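Long-range contacts in Rab GDP dissociation inhibitor alpha (Naegleria fowleri, PDB 6C87), which probably binds GDP-bound, prenylated Rab GTPases, slowing GDP release and extracting them from membranes, as other Rab GDP dissociation inhibitors do: residues S28-V33 with R100-T105; Y80-I85 with R310-L315. All coordinates share one frame; numbering follows the deposited sequence.

Contact 1 (S28-V33 with R100-T105)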
# COMPACT_ATOMS: atom_id res chain seq x y z
N SER A 28 -15.16 -4.29 -17.63
CA SER A 28 -16.45 -3.61 -17.61
C SER A 28 -17.11 -3.68 -16.23
O SER A 28 -17.63 -2.67 -15.73
CB SER A 28 -17.36 -4.21 -18.68
OG SER A 28 -18.64 -3.61 -18.68
N GLY A 29 -17.08 -4.86 -15.60
CA GLY A 29 -17.67 -5.00 -14.28
C GLY A 29 -16.95 -4.19 -13.21
O GLY A 29 -17.58 -3.58 -12.35
N LEU A 30 -15.61 -4.19 -13.25
CA LEU A 30 -14.84 -3.39 -12.29
C LEU A 30 -15.15 -1.91 -12.44
O LEU A 30 -15.26 -1.19 -11.43
CB LEU A 30 -13.35 -3.65 -12.48
CG LEU A 30 -12.81 -4.97 -11.93
CD1 LEU A 30 -11.40 -5.17 -12.42
CD2 LEU A 30 -12.85 -4.95 -10.41
N LEU A 31 -15.28 -1.43 -13.68
CA LEU A 31 -15.61 -0.02 -13.89
C LEU A 31 -16.99 0.32 -13.34
O LEU A 31 -17.20 1.40 -12.78
CB LEU A 31 -15.53 0.31 -15.38
CG LEU A 31 -14.15 0.26 -16.03
CD1 LEU A 31 -14.29 0.19 -17.53
CD2 LEU A 31 -13.34 1.48 -15.63
N SER A 32 -17.95 -0.59 -13.50
CA SER A 32 -19.31 -0.33 -13.04
C SER A 32 -19.39 -0.28 -11.52
O SER A 32 -20.07 0.58 -10.96
CB SER A 32 -20.28 -1.37 -13.60
OG SER A 32 -20.43 -1.21 -15.01
N VAL A 33 -18.72 -1.21 -10.83
CA VAL A 33 -18.76 -1.19 -9.37
C VAL A 33 -17.95 -0.04 -8.79
O VAL A 33 -18.13 0.31 -7.61
CB VAL A 33 -18.30 -2.54 -8.78
CG1 VAL A 33 -19.06 -3.68 -9.42
CG2 VAL A 33 -16.80 -2.72 -8.93
N ARG A 100 -14.30 -11.84 -7.20
CA ARG A 100 -14.94 -11.54 -5.93
C ARG A 100 -15.15 -10.04 -5.76
O ARG A 100 -16.17 -9.61 -5.21
CB ARG A 100 -14.13 -12.10 -4.77
CG ARG A 100 -14.37 -13.58 -4.50
CD ARG A 100 -13.35 -14.16 -3.52
NE ARG A 100 -13.35 -15.62 -3.56
CZ ARG A 100 -12.42 -16.39 -3.01
NH1 ARG A 100 -11.38 -15.85 -2.39
NH2 ARG A 100 -12.51 -17.72 -3.10
N MET A 101 -14.20 -9.23 -6.23
CA MET A 101 -14.32 -7.78 -6.10
C MET A 101 -15.54 -7.24 -6.83
O MET A 101 -16.18 -6.29 -6.37
CB MET A 101 -13.05 -7.12 -6.62
CG MET A 101 -11.85 -7.24 -5.74
SD MET A 101 -10.45 -6.52 -6.60
CE MET A 101 -10.68 -4.80 -6.16
N THR A 102 -15.87 -7.83 -7.98
CA THR A 102 -17.05 -7.38 -8.72
C THR A 102 -18.35 -7.86 -8.07
O THR A 102 -19.40 -7.24 -8.28
CB THR A 102 -17.03 -7.90 -10.15
OG1 THR A 102 -17.15 -9.33 -10.13
CG2 THR A 102 -15.73 -7.50 -10.87
N GLY A 103 -18.31 -8.95 -7.32
CA GLY A 103 -19.52 -9.48 -6.73
C GLY A 103 -20.27 -10.47 -7.60
O GLY A 103 -21.30 -10.99 -7.17
N VAL A 104 -19.80 -10.72 -8.83
CA VAL A 104 -20.51 -11.65 -9.70
C VAL A 104 -20.48 -13.07 -9.16
O VAL A 104 -21.35 -13.88 -9.52
CB VAL A 104 -19.94 -11.64 -11.13
CG1 VAL A 104 -20.13 -10.29 -11.78
CG2 VAL A 104 -18.46 -12.06 -11.13
N THR A 105 -19.51 -13.40 -8.30
CA THR A 105 -19.40 -14.75 -7.76
C THR A 105 -20.50 -15.08 -6.76
O THR A 105 -20.75 -16.27 -6.51
CB THR A 105 -18.02 -14.96 -7.10
OG1 THR A 105 -17.74 -13.88 -6.19
CG2 THR A 105 -16.92 -15.06 -8.14

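Contact 2 (Y80-I85 with R310-L315)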
# COMPACT_ATOMS: atom_id res chain seq x y z
N TYR A 80 -24.16 -30.04 -24.69
CA TYR A 80 -22.78 -29.58 -24.79
C TYR A 80 -22.69 -28.08 -24.55
O TYR A 80 -23.44 -27.30 -25.15
CB TYR A 80 -22.20 -29.89 -26.17
CG TYR A 80 -21.85 -31.33 -26.41
CD1 TYR A 80 -22.77 -32.21 -26.97
CD2 TYR A 80 -20.58 -31.81 -26.11
CE1 TYR A 80 -22.43 -33.54 -27.21
CE2 TYR A 80 -20.23 -33.13 -26.34
CZ TYR A 80 -21.15 -33.99 -26.89
OH TYR A 80 -20.79 -35.30 -27.11
N ASN A 81 -21.72 -27.67 -23.74
CA ASN A 81 -21.37 -26.26 -23.53
C ASN A 81 -19.86 -26.20 -23.70
O ASN A 81 -19.11 -26.17 -22.72
CB ASN A 81 -21.81 -25.75 -22.13
CG ASN A 81 -23.31 -25.68 -21.97
OD1 ASN A 81 -23.98 -24.87 -22.61
ND2 ASN A 81 -23.85 -26.55 -21.12
N ILE A 82 -19.42 -26.16 -24.95
CA ILE A 82 -18.01 -26.30 -25.28
C ILE A 82 -17.38 -24.92 -25.32
O ILE A 82 -17.64 -24.12 -26.22
CB ILE A 82 -17.81 -27.04 -26.61
CG1 ILE A 82 -18.33 -28.48 -26.50
CG2 ILE A 82 -16.35 -27.03 -27.01
CD1 ILE A 82 -18.49 -29.19 -27.83
N ASP A 83 -16.53 -24.63 -24.33
CA ASP A 83 -15.75 -23.40 -24.31
C ASP A 83 -14.60 -23.54 -25.29
O ASP A 83 -13.75 -24.42 -25.14
CB ASP A 83 -15.23 -23.14 -22.90
CG ASP A 83 -16.34 -22.88 -21.90
OD1 ASP A 83 -17.31 -22.16 -22.25
OD2 ASP A 83 -16.25 -23.41 -20.78
N LEU A 84 -14.56 -22.66 -26.30
CA LEU A 84 -13.52 -22.75 -27.32
C LEU A 84 -12.14 -22.45 -26.76
O LEU A 84 -11.13 -22.92 -27.30
CB LEU A 84 -13.85 -21.83 -28.48
CG LEU A 84 -15.11 -22.20 -29.27
CD1 LEU A 84 -15.42 -21.14 -30.32
CD2 LEU A 84 -14.91 -23.55 -29.91
N ILE A 85 -12.07 -21.66 -25.69
CA ILE A 85 -10.80 -21.38 -25.02
C ILE A 85 -10.94 -21.70 -23.54
O ILE A 85 -11.15 -20.80 -22.71
CB ILE A 85 -10.34 -19.94 -25.27
CG1 ILE A 85 -10.28 -19.65 -26.77
CG2 ILE A 85 -8.99 -19.70 -24.61
CD1 ILE A 85 -9.82 -18.24 -27.15
N ARG A 310 -5.69 -25.02 -30.86
CA ARG A 310 -6.47 -25.76 -29.88
C ARG A 310 -7.18 -26.88 -30.62
O ARG A 310 -7.84 -26.63 -31.64
CB ARG A 310 -7.45 -24.85 -29.15
CG ARG A 310 -6.75 -23.88 -28.21
CD ARG A 310 -7.73 -22.93 -27.58
NE ARG A 310 -7.04 -21.99 -26.70
CZ ARG A 310 -6.62 -20.79 -27.08
NH1 ARG A 310 -6.82 -20.38 -28.33
NH2 ARG A 310 -6.00 -20.00 -26.20
N VAL A 311 -6.96 -28.11 -30.17
CA VAL A 311 -7.63 -29.28 -30.74
C VAL A 311 -8.64 -29.78 -29.72
O VAL A 311 -8.26 -30.27 -28.64
CB VAL A 311 -6.63 -30.39 -31.12
CG1 VAL A 311 -7.39 -31.54 -31.73
CG2 VAL A 311 -5.61 -29.85 -32.10
N ILE A 312 -9.90 -29.71 -30.09
CA ILE A 312 -11.01 -30.00 -29.19
C ILE A 312 -11.47 -31.42 -29.48
O ILE A 312 -11.81 -31.75 -30.63
CB ILE A 312 -12.13 -28.96 -29.37
CG1 ILE A 312 -11.54 -27.56 -29.14
CG2 ILE A 312 -13.28 -29.20 -28.42
CD1 ILE A 312 -12.41 -26.41 -29.61
N CYS A 313 -11.43 -32.27 -28.45
CA CYS A 313 -11.67 -33.70 -28.59
C CYS A 313 -12.82 -34.15 -27.71
O CYS A 313 -12.84 -33.85 -26.50
CB CYS A 313 -10.42 -34.51 -28.23
SG CYS A 313 -8.93 -33.97 -29.07
N ILE A 314 -13.78 -34.85 -28.31
CA ILE A 314 -14.85 -35.50 -27.57
C ILE A 314 -14.46 -36.95 -27.33
O ILE A 314 -14.21 -37.71 -28.28
CB ILE A 314 -16.19 -35.40 -28.30
CG1 ILE A 314 -16.53 -33.92 -28.50
CG2 ILE A 314 -17.26 -36.15 -27.52
CD1 ILE A 314 -17.80 -33.66 -29.28
N LEU A 315 -14.43 -37.35 -26.06
CA LEU A 315 -14.05 -38.70 -25.67
C LEU A 315 -15.23 -39.39 -25.02
O LEU A 315 -16.07 -38.76 -24.38
CB LEU A 315 -12.86 -38.67 -24.70
CG LEU A 315 -11.66 -37.80 -25.08
CD1 LEU A 315 -10.57 -37.88 -24.03
CD2 LEU A 315 -11.10 -38.24 -26.43

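Contact 1 (S28-V33 with R100-T105)
Leu30, Gly29 and Val33 meet Met101 and Thr102 without any flat side-chain group between them: no ring, amide or guanidinium offers a face or an edge, and methyl groups and backbone make the junction. At its middle is CG2 of Thr102, 3.9 Å from Leu30 CD2, the two side chains crossing at about a right angle. Here the helices come close, Leu30 CA standing 5.8 Å from Thr102 CA, and Gly29, without a side chain, presents its C to Thr102 CG2 at 4.2 Å. Val33 reaches the helix end, its CG1 lying 3.8 Å from Thr102 O; Met101 adds a looser touch on Leu30.

Thr102 splits its two branches. With OG1 between backbone N and carbonyl carbon (chi1 66°), the methyl faces helix 22-33 while the hydroxyl serves its own chain, donating to Leu99 O, and Thr102 OG1 accepts from Val104 N at 3.3 Å, nearly straight at 173°. That is an ST turn at the end of helix 94-102, where Gly103 leaves the helix with positive phi. Helix 22-33 itself connects parallel strands 15-18 and 38-41, the first beta-alpha-beta crossover of a Rossmann-like fold.

Contact 2 (Y80-I85 with R310-L315)
Three apolar pairs carry most of this contact, and they follow one another along two segments that run nearly antiparallel, their directions 163° apart. Tyr80 and Ile314 approach from opposite directions: Ile314 CD1 lies obliquely against the ring, 3.9 Å from Tyr80 CE2, and Ile314 CG2 is 3.7 Å from Tyr80 OH, whose hydrogen-bond partner is Leu74 O. Next, Ile82 CG2 meets Ile312 CG2 at 4.0 Å. The other branch of Ile312 is used as well, its CD1 sitting 3.8 Å from Leu84 CD2.

The second kind of interaction involves Arg310. Its chain runs extended from CG to NE, then turns at chi4 (93°), and one face of the guanidinium receives Ile85 CG2, 3.2 Å above the plane and displaced toward the rim near NH2. Ile85 CG1 lies 3.8 Å from Arg310 CZ. One face of this buried cationic group is thus covered by hydrocarbon, while NH2 makes weak hydrogen bonds to Tyr415 O and Asp416 O. Leu84 O approaches Arg310 CD at 3.4 Å. No hydrogen bond joins the two segments.

Residues 80-85 therefore pack on strand 302-315 without backbone pairing, mainly through side chains. Their backbone pairs instead with Ala52 and Leu54, helix 56-64 adds Leu56 and Met59 to the apolar cluster, and strands 360-367 and 389-400 flank 302-315 in the antiparallel part of the large mixed sheet.

The two contacts are buried but separate, their centres 28 Å apart and their nearest atoms about 15 Å apart. Contact 1 belongs to the region of the five-stranded parallel sheet, through helix 22-33, whereas contact 2 lies against the large mixed sheet, through strand 302-315. Along the chain their segments alternate: 28-33, 80-85, 100-105, 310-315. Having left the parallel sheet, the chain packs on the mixed sheet at 80-85, lends it strand 89-90, and returns through helix 94-102 to meet helix 22-33. The two sheet regions are thus interwoven in sequence, each containing parts of the chain far apart in numbering.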